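Local coordinates for SusD homolog (Bacteroides thetaiotaomicron, PDB 4MRU), which probably binds mucin O-glycans at the bacterial surface as a SusD-like outer-membrane lipoprotein of the TPR-like clan, at residues 480-488 against 493-504. Sequence-based numbering, arbitrary orientation.
Sequences INVLIKESS and GDTGGTHVWWDR
Arg504 reaches back to Glu486: its NH1 donates to Glu486 O over 2.8 Å, nearly straight at 163° and with the acceptor in the guanidinium plane. The same NH1 also reaches Trp501 O (2.9 Å), on a lone pair, so one nitrogen ties Glu486 to the type I turn Val500-Asp503. A bend at chi3 (89°) turns the guanidinium to this position, with Ser488 CB over one of its faces, and NH2 meets a water also held by Lys485 O. Ser487 OG donates to a lone pair of His499 O at 2.7 Å, and a second water links that oxygen to Leu483 O. The Glu486 carboxylate and Trp501 ring planes are 2° apart, with OE2 near Trp501 CB (3.6 Å) and CG (3.7 Å); its oxygens accept from the backbone N of Gln152 and Lys153. In this SusD-like protein the chain thus doubles back after its last helix; Gly493 O, accepting from Thr498 OG1 and Thr495 N, closes the returning loop round the Thr495 ST turn. Farther back along the helix the contacts are nonpolar. Leu483 and Thr498 meet tip to tip, CG to CG2 at 3.9 Å, while Ile484 CG1 rests 3.9 Å from Gly493 CA and the Ile480 side chain crosses that of Asp494 at about a right angle.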
loop_
_atom_site.group_PDB
_atom_site.type_symbol
_atom_site.label_atom_id
_atom_site.label_comp_id
_atom_site.label_asym_id
_atom_site.label_seq_id
_atom_site.Cartn_x
_atom_site.Cartn_y
_atom_site.Cartn_z
ATOM N N ILE A 480 -14.564 18.570 -4.739
ATOM C CA ILE A 480 -15.431 17.526 -5.299
ATOM C C ILE A 480 -15.631 17.799 -6.779
ATOM O O ILE A 480 -15.628 16.879 -7.562
ATOM C CB ILE A 480 -16.759 17.463 -4.586
ATOM C CG1 ILE A 480 -16.511 16.954 -3.155
ATOM C CG2 ILE A 480 -17.690 16.550 -5.330
ATOM C CD1 ILE A 480 -17.698 17.062 -2.247
ATOM N N ASN A 481 -15.730 19.069 -7.155
ATOM C CA ASN A 481 -15.775 19.441 -8.561
ATOM C C ASN A 481 -14.533 19.043 -9.348
ATOM O O ASN A 481 -14.678 18.538 -10.455
ATOM C CB ASN A 481 -16.078 20.947 -8.715
ATOM C CG ASN A 481 -17.539 21.263 -8.398
ATOM O OD1 ASN A 481 -18.377 20.372 -8.346
ATOM N ND2 ASN A 481 -17.827 22.510 -8.127
ATOM N N VAL A 482 -13.357 19.187 -8.735
ATOM C CA VAL A 482 -12.094 18.752 -9.298
ATOM C C VAL A 482 -12.021 17.231 -9.406
ATOM O O VAL A 482 -11.643 16.722 -10.448
ATOM C CB VAL A 482 -10.878 19.294 -8.484
ATOM C CG1 VAL A 482 -9.578 18.682 -8.957
ATOM C CG2 VAL A 482 -10.822 20.815 -8.616
ATOM N N LEU A 483 -12.462 16.514 -8.369
ATOM C CA LEU A 483 -12.552 15.054 -8.427
ATOM C C LEU A 483 -13.408 14.587 -9.593
ATOM O O LEU A 483 -13.002 13.701 -10.361
ATOM C CB LEU A 483 -13.142 14.540 -7.107
ATOM C CG LEU A 483 -13.470 13.067 -6.986
ATOM C CD1 LEU A 483 -12.203 12.245 -6.837
ATOM C CD2 LEU A 483 -14.347 12.839 -5.762
ATOM N N ILE A 484 -14.587 15.208 -9.747
ATOM C CA ILE A 484 -15.492 14.890 -10.871
ATOM C C ILE A 484 -14.847 15.159 -12.237
ATOM O O ILE A 484 -14.876 14.269 -13.100
ATOM C CB ILE A 484 -16.810 15.629 -10.751
ATOM C CG1 ILE A 484 -17.594 15.170 -9.487
ATOM C CG2 ILE A 484 -17.688 15.435 -11.994
ATOM C CD1 ILE A 484 -18.745 16.069 -9.131
ATOM N N LYS A 485 -14.206 16.323 -12.408
ATOM C CA LYS A 485 -13.592 16.684 -13.666
ATOM C C LYS A 485 -12.394 15.791 -14.048
ATOM O O LYS A 485 -12.214 15.459 -15.233
ATOM C CB LYS A 485 -13.142 18.154 -13.627
ATOM C CG LYS A 485 -14.269 19.154 -13.883
ATOM C CD LYS A 485 -13.772 20.601 -13.973
ATOM C CE LYS A 485 -13.199 20.921 -15.355
ATOM N NZ LYS A 485 -12.962 22.373 -15.616
ATOM N N GLU A 486 -11.578 15.432 -13.056
ATOM C CA GLU A 486 -10.428 14.554 -13.238
ATOM C C GLU A 486 -10.741 13.080 -13.481
ATOM O O GLU A 486 -9.842 12.339 -13.863
ATOM C CB GLU A 486 -9.552 14.516 -11.980
ATOM C CG GLU A 486 -8.709 15.705 -11.685
ATOM C CD GLU A 486 -7.582 15.353 -10.703
ATOM O OE1 GLU A 486 -7.835 15.006 -9.502
ATOM O OE2 GLU A 486 -6.439 15.471 -11.155
ATOM N N SER A 487 -11.969 12.639 -13.205
ATOM C CA SER A 487 -12.307 11.220 -13.126
ATOM C C SER A 487 -12.664 10.667 -14.488
ATOM O O SER A 487 -13.401 11.294 -15.244
ATOM C CB SER A 487 -13.492 10.979 -12.186
ATOM O OG SER A 487 -13.684 9.577 -11.899
ATOM N N SER A 488 -12.159 9.474 -14.782
ATOM C CA SER A 488 -12.605 8.743 -15.968
ATOM C C SER A 488 -13.959 8.090 -15.720
ATOM O O SER A 488 -14.577 7.592 -16.643
ATOM C CB SER A 488 -11.583 7.681 -16.338
ATOM O OG SER A 488 -11.528 6.634 -15.375
ATOM N N GLY A 493 -19.974 11.738 -7.559
ATOM C CA GLY A 493 -19.141 12.723 -6.884
ATOM C C GLY A 493 -18.345 12.086 -5.764
ATOM O O GLY A 493 -17.591 11.126 -6.013
ATOM N N ASP A 494 -18.482 12.620 -4.547
ATOM C CA ASP A 494 -17.669 12.153 -3.412
ATOM C C ASP A 494 -18.237 10.840 -2.868
ATOM O O ASP A 494 -18.865 10.810 -1.824
ATOM C CB ASP A 494 -17.582 13.200 -2.310
ATOM C CG ASP A 494 -16.746 12.767 -1.125
ATOM O OD1 ASP A 494 -15.775 11.986 -1.280
ATOM O OD2 ASP A 494 -17.016 13.282 0.001
ATOM N N THR A 495 -17.984 9.774 -3.617
ATOM C CA THR A 495 -18.365 8.432 -3.219
ATOM C C THR A 495 -17.200 7.477 -3.394
ATOM O O THR A 495 -16.253 7.746 -4.107
ATOM C CB THR A 495 -19.496 7.909 -4.066
ATOM O OG1 THR A 495 -19.020 7.620 -5.411
ATOM C CG2 THR A 495 -20.644 8.922 -4.156
ATOM N N GLY A 496 -17.354 6.297 -2.831
ATOM C CA GLY A 496 -16.411 5.228 -3.027
ATOM C C GLY A 496 -16.375 4.674 -4.459
ATOM O O GLY A 496 -15.471 3.911 -4.766
ATOM N N GLY A 497 -17.358 4.981 -5.297
ATOM C CA GLY A 497 -17.377 4.497 -6.667
ATOM C C GLY A 497 -16.617 5.328 -7.699
ATOM O O GLY A 497 -16.247 4.850 -8.788
ATOM N N THR A 498 -16.362 6.571 -7.351
ATOM C CA THR A 498 -15.774 7.513 -8.278
ATOM C C THR A 498 -14.285 7.216 -8.402
ATOM O O THR A 498 -13.623 7.033 -7.398
ATOM C CB THR A 498 -16.021 8.946 -7.796
ATOM O OG1 THR A 498 -17.419 9.251 -7.927
ATOM C CG2 THR A 498 -15.240 9.950 -8.618
ATOM N N HIS A 499 -13.768 7.167 -9.634
ATOM C CA HIS A 499 -12.354 6.866 -9.844
ATOM C C HIS A 499 -11.506 8.104 -9.549
ATOM O O HIS A 499 -11.837 9.227 -9.976
ATOM C CB HIS A 499 -12.078 6.409 -11.287
ATOM C CG HIS A 499 -12.601 5.038 -11.621
ATOM N ND1 HIS A 499 -12.058 4.271 -12.625
ATOM C CD2 HIS A 499 -13.610 4.300 -11.091
ATOM C CE1 HIS A 499 -12.710 3.120 -12.700
ATOM N NE2 HIS A 499 -13.656 3.116 -11.788
ATOM N N VAL A 500 -10.369 7.890 -8.920
ATOM C CA VAL A 500 -9.333 8.922 -8.852
ATOM C C VAL A 500 -8.683 9.074 -10.231
ATOM O O VAL A 500 -8.779 8.173 -11.072
ATOM C CB VAL A 500 -8.264 8.650 -7.744
ATOM C CG1 VAL A 500 -8.950 8.417 -6.373
ATOM C CG2 VAL A 500 -7.392 7.487 -8.093
ATOM N N TRP A 501 -7.941 10.174 -10.404
ATOM C CA TRP A 501 -7.428 10.543 -11.733
ATOM C C TRP A 501 -6.572 9.462 -12.401
ATOM O O TRP A 501 -6.717 9.244 -13.588
ATOM C CB TRP A 501 -6.651 11.873 -11.644
ATOM C CG TRP A 501 -5.860 12.205 -12.876
ATOM C CD1 TRP A 501 -6.337 12.625 -14.074
ATOM C CD2 TRP A 501 -4.441 12.157 -12.997
ATOM N NE1 TRP A 501 -5.294 12.830 -14.954
ATOM C CE2 TRP A 501 -4.123 12.515 -14.314
ATOM C CE3 TRP A 501 -3.404 11.828 -12.120
ATOM C CZ2 TRP A 501 -2.807 12.592 -14.761
ATOM C CZ3 TRP A 501 -2.085 11.871 -12.588
ATOM C CH2 TRP A 501 -1.817 12.271 -13.887
ATOM N N TRP A 502 -5.692 8.779 -11.689
ATOM C CA TRP A 502 -4.850 7.786 -12.364
ATOM C C TRP A 502 -5.580 6.459 -12.688
ATOM O O TRP A 502 -5.006 5.637 -13.373
ATOM C CB TRP A 502 -3.554 7.481 -11.592
ATOM C CG TRP A 502 -3.646 7.146 -10.100
ATOM C CD1 TRP A 502 -3.196 7.909 -9.095
ATOM C CD2 TRP A 502 -4.132 5.943 -9.491
ATOM N NE1 TRP A 502 -3.392 7.305 -7.900
ATOM C CE2 TRP A 502 -4.000 6.097 -8.116
ATOM C CE3 TRP A 502 -4.718 4.788 -9.976
ATOM C CZ2 TRP A 502 -4.383 5.131 -7.214
ATOM C CZ3 TRP A 502 -5.115 3.808 -9.068
ATOM C CH2 TRP A 502 -4.969 4.003 -7.707
ATOM N N ASP A 503 -6.786 6.250 -12.153
ATOM C CA ASP A 503 -7.512 4.983 -12.296
ATOM C C ASP A 503 -8.306 5.035 -13.576
ATOM O O ASP A 503 -9.519 5.395 -13.598
ATOM C CB ASP A 503 -8.394 4.736 -11.063
ATOM C CG ASP A 503 -9.166 3.435 -11.121
ATOM O OD1 ASP A 503 -8.980 2.683 -12.112
ATOM O OD2 ASP A 503 -9.966 3.190 -10.172
ATOM N N ARG A 504 -7.609 4.763 -14.673
ATOM C CA ARG A 504 -8.176 4.979 -16.017
ATOM C C ARG A 504 -8.096 3.751 -16.901
ATOM O O ARG A 504 -8.510 3.795 -18.030
ATOM C CB ARG A 504 -7.442 6.121 -16.721
ATOM C CG ARG A 504 -7.319 7.398 -15.912
ATOM C CD ARG A 504 -6.870 8.589 -16.781
ATOM N NE ARG A 504 -8.029 9.268 -17.373
ATOM C CZ ARG A 504 -8.783 10.177 -16.748
ATOM N NH1 ARG A 504 -8.544 10.536 -15.489
ATOM N NH2 ARG A 504 -9.805 10.701 -17.363
HETATM O O HOH W 1 -10.825 11.932 -10.103
HETATM O O HOH W 2 -11.350 13.251 -16.850
HETATM O O HOH W 3 -8.562 12.469 -8.680
HETATM O O HOH W 4 -10.064 8.293 -13.555
#